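Local coordinates for protein Esterase/lipase (Uncultured bacterium, PDB 3K6K) that probably hydrolyses carboxylic ester bonds, as a bacterial relative of hormone-sensitive lipase with the alpha/beta hydrolase fold, at residues T63-V68 and T113-D118; H82-H87 and A136-L141. All blocks are in the same frame, centred on the assembly; numbering follows the deposited sequence.

Contact 1 of 2, residues T63-V68 and T113-D118; sequences TDLGGV and TLWSLD
The tip of the beta-hairpin formed by strands 59-65 and 68-74 lies across strand 113-117, and L65 meets W115 there while V68 meets L117. The short axes of strands 63-65 and 113-117 cross at 84° and come no nearer than 8.5 Å, so side chains make most of the join. L65 comes down over one face of the W115 indole. Its CD2 makes a CH-pi contact, 4.1 Å from the centroid of the W115 six-membered ring. Its other methyl, CD1, lies 3.4 Å from W115 CE3 and also near W115 CB, so the leucine fork spans both the ring and its root. W115 has CG anti to its carbonyl carbon, which puts the benzo ring beneath this fork. T63 CG2 adds an oblique contact, 3.8 Å from W115 CZ3.

This is a worked example of how the sheet of an alpha/beta hydrolase is twisted: the end of the edge strand, at 63-65, runs almost at right angles to 113-117 and is carried over the face of that strand, consistent with the strong twist of such sheets. The reversal is a type I' turn from L65 to V68 through two glycines, closed by V68 N bonding to L65 O at 3.1 Å and L65 N to V68 O. Beside it, D64 OD2 accepts from G67 N at 2.9 Å in an Asx motif, meeting the donor on its anti side and slightly out of the carboxylate plane.

Past the turn, V68 crosses L117 at about a right angle. The methyl pair V68 CG1 and L117 CD1 is tight at 3.5 Å. The indole's polar edge is taken up by strand 82-86, where W115 NE1 is hydrogen-bonded to H82 ND1.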
loop_
_atom_site.group_PDB
_atom_site.type_symbol
_atom_site.label_atom_id
_atom_site.label_comp_id
_atom_site.label_asym_id
_atom_site.label_seq_id
_atom_site.Cartn_x
_atom_site.Cartn_y
_atom_site.Cartn_z
ATOM N N THR A 63 20.270 4.664 28.112
ATOM C CA THR A 63 20.783 6.024 27.923
ATOM C C THR A 63 19.663 7.071 27.855
ATOM O O THR A 63 18.564 6.833 28.384
ATOM C CB THR A 63 21.856 6.119 26.776
ATOM O OG1 THR A 63 22.248 7.479 26.618
ATOM C CG2 THR A 63 21.336 5.611 25.428
ATOM N N ASP A 64 19.969 8.241 27.287
ATOM C CA ASP A 64 18.962 9.274 27.025
ATOM C C ASP A 64 19.197 9.967 25.660
ATOM O O ASP A 64 20.325 9.954 25.100
ATOM C CB ASP A 64 18.929 10.322 28.146
ATOM C CG ASP A 64 20.012 11.402 27.974
ATOM O OD1 ASP A 64 21.162 11.090 28.346
ATOM O OD2 ASP A 64 19.721 12.536 27.466
ATOM N N LEU A 65 18.140 10.554 25.119
ATOM C CA LEU A 65 18.290 11.421 23.970
ATOM C C LEU A 65 17.591 12.669 24.369
ATOM O O LEU A 65 16.355 12.644 24.551
ATOM C CB LEU A 65 17.641 10.856 22.704
ATOM C CG LEU A 65 18.477 9.902 21.872
ATOM C CD1 LEU A 65 17.549 9.053 20.934
ATOM C CD2 LEU A 65 19.569 10.626 21.068
ATOM N N GLY A 66 18.372 13.744 24.547
ATOM C CA GLY A 66 17.810 15.026 24.957
ATOM C C GLY A 66 16.958 14.997 26.227
ATOM O O GLY A 66 15.944 15.697 26.331
ATOM N N GLY A 67 17.379 14.179 27.197
ATOM C CA GLY A 67 16.698 14.165 28.500
ATOM C C GLY A 67 15.627 13.098 28.612
ATOM O O GLY A 67 15.095 12.853 29.716
ATOM N N VAL A 68 15.325 12.438 27.489
ATOM C CA VAL A 68 14.299 11.387 27.449
ATOM C C VAL A 68 14.984 10.022 27.520
ATOM O O VAL A 68 15.896 9.745 26.737
ATOM C CB VAL A 68 13.504 11.461 26.167
ATOM C CG1 VAL A 68 12.298 10.519 26.253
ATOM C CG2 VAL A 68 13.153 12.911 25.833
ATOM N N THR A 113 21.877 1.265 14.793
ATOM C CA THR A 113 21.747 1.541 16.173
ATOM C C THR A 113 20.327 2.027 16.358
ATOM O O THR A 113 19.916 3.028 15.791
ATOM C CB THR A 113 22.778 2.587 16.629
ATOM O OG1 THR A 113 24.096 2.111 16.310
ATOM C CG2 THR A 113 22.666 2.863 18.114
ATOM N N LEU A 114 19.576 1.334 17.191
ATOM C CA LEU A 114 18.201 1.700 17.387
ATOM C C LEU A 114 18.089 2.291 18.790
ATOM O O LEU A 114 18.710 1.806 19.718
ATOM C CB LEU A 114 17.327 0.464 17.181
ATOM C CG LEU A 114 15.831 0.605 17.413
ATOM C CD1 LEU A 114 15.047 -0.385 16.503
ATOM C CD2 LEU A 114 15.531 0.332 18.890
ATOM N N TRP A 115 17.290 3.329 18.947
ATOM C CA TRP A 115 17.160 4.048 20.196
ATOM C C TRP A 115 15.681 3.943 20.458
ATOM O O TRP A 115 14.918 4.623 19.790
ATOM C CB TRP A 115 17.448 5.540 19.985
ATOM C CG TRP A 115 18.842 5.829 19.501
ATOM C CD1 TRP A 115 19.332 5.614 18.255
ATOM C CD2 TRP A 115 19.929 6.380 20.275
ATOM N NE1 TRP A 115 20.645 5.994 18.186
ATOM C CE2 TRP A 115 21.041 6.471 19.413
ATOM C CE3 TRP A 115 20.064 6.799 21.625
ATOM C CZ2 TRP A 115 22.310 6.952 19.847
ATOM C CZ3 TRP A 115 21.303 7.303 22.061
ATOM C CH2 TRP A 115 22.421 7.377 21.163
ATOM N N SER A 116 15.289 3.094 21.405
ATOM C CA SER A 116 13.887 2.908 21.709
ATOM C C SER A 116 13.464 3.855 22.814
ATOM O O SER A 116 13.890 3.744 23.992
ATOM C CB SER A 116 13.570 1.424 22.008
ATOM O OG SER A 116 12.180 1.252 22.290
ATOM N N LEU A 117 12.640 4.817 22.439
ATOM C CA LEU A 117 12.394 5.921 23.330
ATOM C C LEU A 117 11.443 5.545 24.421
ATOM O O LEU A 117 10.458 4.931 24.132
ATOM C CB LEU A 117 11.828 7.095 22.556
ATOM C CG LEU A 117 11.797 8.363 23.374
ATOM C CD1 LEU A 117 13.207 8.978 23.302
ATOM C CD2 LEU A 117 10.707 9.336 22.894
ATOM N N ASP A 118 11.736 5.913 25.678
ATOM C CA ASP A 118 10.723 5.850 26.767
ATOM C C ASP A 118 9.941 7.161 26.865
ATOM O O ASP A 118 9.949 7.833 27.905
ATOM C CB ASP A 118 11.371 5.487 28.134
ATOM C CG ASP A 118 10.434 4.716 29.083
ATOM O OD1 ASP A 118 9.193 4.881 29.106
ATOM O OD2 ASP A 118 10.974 3.899 29.826
#

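Contact 2 of 2, residues H82-H87 and A136-L141; sequences HILYFH and AAYRAL
With CG anti to the backbone N in both residues (chi1 175° in L84, 173° in L141), these two leucines reach across from strand and helix and run alongside each other in opposite senses. They join the central sheet of the alpha/beta hydrolase fold to helix 129-145, one of the helices that flank it. The helix belongs to the beta-alpha-beta crossover from strand 113-117 to strand 151-156, and strand 82-86 lies between those two strands in the sheet. Helix and strand axes are nearly antiparallel and 10.1 Å apart, an interval that the side chains fill.

L141 CD2 makes the tightest contact, 3.3 Å from L84 CB. The same methyl is 3.5 Å from L84 CD2, so it presses along L84 from CB to the CD2 branch, closer than usual for carbon atoms. L84 CD2 then continues toward the preceding helical turn. There it rests 3.7 Å from Y138 CA and touches Y138 CB as well, meeting the base of the tyrosine. A137 CB marks the looser margin, 4.4 Å from L84 CD2. An alanine in place of L84 would probably open a gap under the helix, leaving L141 CD2 with only the CB beneath it and the base of Y138 without its methyl partner.

The polar end of Y138 finds its partner outside these segments: OH is hydrogen-bonded to P176 O, and the Y138 side chain also touches P178. At the start of the strand H82 takes over the other branch of L141, which approaches obliquely. L141 CD1 sits 3.8 Å from H82 CB and almost as near to H82 ND1.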
loop_
_atom_site.group_PDB
_atom_site.type_symbol
_atom_site.label_atom_id
_atom_site.label_comp_id
_atom_site.label_asym_id
_atom_site.label_seq_id
_atom_site.Cartn_x
_atom_site.Cartn_y
_atom_site.Cartn_z
ATOM N N HIS A 82 20.876 5.215 12.192
ATOM C CA HIS A 82 20.162 5.235 13.445
ATOM C C HIS A 82 18.690 5.087 13.164
ATOM O O HIS A 82 18.200 5.708 12.175
ATOM C CB HIS A 82 20.406 6.562 14.145
ATOM C CG HIS A 82 21.849 6.785 14.489
ATOM N ND1 HIS A 82 22.373 6.463 15.725
ATOM C CD2 HIS A 82 22.889 7.208 13.729
ATOM C CE1 HIS A 82 23.670 6.717 15.721
ATOM N NE2 HIS A 82 24.006 7.173 14.527
ATOM N N ILE A 83 18.000 4.282 14.009
ATOM C CA ILE A 83 16.566 4.143 14.008
ATOM C C ILE A 83 16.043 4.746 15.322
ATOM O O ILE A 83 16.438 4.339 16.418
ATOM C CB ILE A 83 16.049 2.621 13.882
ATOM C CG1 ILE A 83 16.674 1.896 12.676
ATOM C CG2 ILE A 83 14.515 2.589 13.811
ATOM C CD1 ILE A 83 16.372 0.397 12.574
ATOM N N LEU A 84 15.145 5.703 15.224
ATOM C CA LEU A 84 14.597 6.240 16.406
ATOM C C LEU A 84 13.212 5.597 16.528
ATOM O O LEU A 84 12.365 5.877 15.695
ATOM C CB LEU A 84 14.464 7.756 16.255
ATOM C CG LEU A 84 13.771 8.494 17.407
ATOM C CD1 LEU A 84 14.420 8.030 18.755
ATOM C CD2 LEU A 84 13.844 10.027 17.244
ATOM N N TYR A 85 13.012 4.754 17.557
ATOM C CA TYR A 85 11.804 3.921 17.700
ATOM C C TYR A 85 10.789 4.393 18.784
ATOM O O TYR A 85 11.170 4.635 19.931
ATOM C CB TYR A 85 12.159 2.425 17.907
ATOM C CG TYR A 85 10.961 1.525 17.685
ATOM C CD1 TYR A 85 10.037 1.295 18.708
ATOM C CD2 TYR A 85 10.733 0.922 16.424
ATOM C CE1 TYR A 85 8.894 0.505 18.467
ATOM C CE2 TYR A 85 9.627 0.142 16.176
ATOM C CZ TYR A 85 8.699 -0.071 17.201
ATOM O OH TYR A 85 7.576 -0.837 16.960
ATOM N N PHE A 86 9.504 4.439 18.438
ATOM C CA PHE A 86 8.487 4.706 19.434
ATOM C C PHE A 86 7.547 3.496 19.621
ATOM O O PHE A 86 6.937 3.052 18.678
ATOM C CB PHE A 86 7.657 5.962 19.083
ATOM C CG PHE A 86 8.459 7.118 18.615
ATOM C CD1 PHE A 86 9.476 7.651 19.403
ATOM C CD2 PHE A 86 8.194 7.710 17.380
ATOM C CE1 PHE A 86 10.213 8.744 18.964
ATOM C CE2 PHE A 86 8.936 8.818 16.918
ATOM C CZ PHE A 86 9.941 9.332 17.704
ATOM N N HIS A 87 7.410 2.985 20.841
ATOM C CA HIS A 87 6.633 1.777 21.102
ATOM C C HIS A 87 5.131 2.085 21.107
ATOM O O HIS A 87 4.730 3.213 21.201
ATOM C CB HIS A 87 7.057 1.168 22.462
ATOM C CG HIS A 87 6.615 1.985 23.630
ATOM N ND1 HIS A 87 7.426 2.920 24.244
ATOM C CD2 HIS A 87 5.408 2.085 24.227
ATOM C CE1 HIS A 87 6.753 3.491 25.231
ATOM N NE2 HIS A 87 5.527 3.010 25.228
ATOM N N ALA A 136 11.948 16.190 20.931
ATOM C CA ALA A 136 13.161 16.493 21.675
ATOM C C ALA A 136 14.189 15.421 21.387
ATOM O O ALA A 136 15.343 15.740 21.134
ATOM C CB ALA A 136 12.872 16.607 23.128
ATOM N N ALA A 137 13.759 14.150 21.340
ATOM C CA ALA A 137 14.707 13.051 21.100
ATOM C C ALA A 137 15.333 13.143 19.697
ATOM O O ALA A 137 16.550 13.002 19.515
ATOM C CB ALA A 137 14.001 11.719 21.298
ATOM N N TYR A 138 14.490 13.416 18.716
ATOM C CA TYR A 138 14.920 13.578 17.337
ATOM C C TYR A 138 15.958 14.689 17.216
ATOM O O TYR A 138 17.040 14.483 16.672
ATOM C CB TYR A 138 13.707 13.870 16.446
ATOM C CG TYR A 138 14.076 14.046 15.004
ATOM C CD1 TYR A 138 13.671 15.178 14.301
ATOM C CD2 TYR A 138 14.839 13.090 14.342
ATOM C CE1 TYR A 138 13.962 15.323 12.977
ATOM C CE2 TYR A 138 15.192 13.243 13.017
ATOM C CZ TYR A 138 14.755 14.364 12.338
ATOM O OH TYR A 138 15.064 14.510 11.020
ATOM N N ARG A 139 15.626 15.855 17.747
ATOM C CA ARG A 139 16.548 17.005 17.763
ATOM C C ARG A 139 17.906 16.537 18.303
ATOM O O ARG A 139 18.967 16.700 17.652
ATOM C CB ARG A 139 15.951 18.122 18.618
ATOM C CG ARG A 139 16.589 19.511 18.499
ATOM C CD ARG A 139 15.700 20.541 19.281
ATOM N NE ARG A 139 15.520 21.811 18.553
ATOM C CZ ARG A 139 14.346 22.359 18.174
ATOM N NH1 ARG A 139 13.153 21.786 18.421
ATOM N NH2 ARG A 139 14.372 23.525 17.532
ATOM N N ALA A 140 17.861 15.853 19.440
ATOM C CA ALA A 140 19.077 15.359 20.044
ATOM C C ALA A 140 19.745 14.327 19.194
ATOM O O ALA A 140 20.973 14.230 19.168
ATOM C CB ALA A 140 18.786 14.811 21.427
ATOM N N LEU A 141 18.955 13.531 18.491
ATOM C CA LEU A 141 19.537 12.487 17.658
ATOM C C LEU A 141 20.199 13.069 16.364
ATOM O O LEU A 141 21.182 12.524 15.835
ATOM C CB LEU A 141 18.443 11.404 17.403
ATOM C CG LEU A 141 18.575 10.211 16.458
ATOM C CD1 LEU A 141 19.722 9.237 16.804
ATOM C CD2 LEU A 141 17.206 9.501 16.453
#

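Overall arrangement
The two contacts, with centres about 6 Å apart, share one layer of side chains beneath helix 129-145. Contact 2 is the more buried, an almost entirely aliphatic strand-to-helix seam, with one imidazole at its end, on one face of the parallel part of the sheet. Contact 1 lies further out, where the edge hairpin folds over the next strand: buried leucine, valine and indole are bordered there by an exposed turn with its own polar bonds. Strands 113-117 and 82-86 are sheet neighbours, joined by W115 N to I83 O at 2.9 Å and by I83 N to T113 O. The side chains interlock too: L117 CD1 packs 3.5 Å from A137 CB, and L65 and W115 both touch L141.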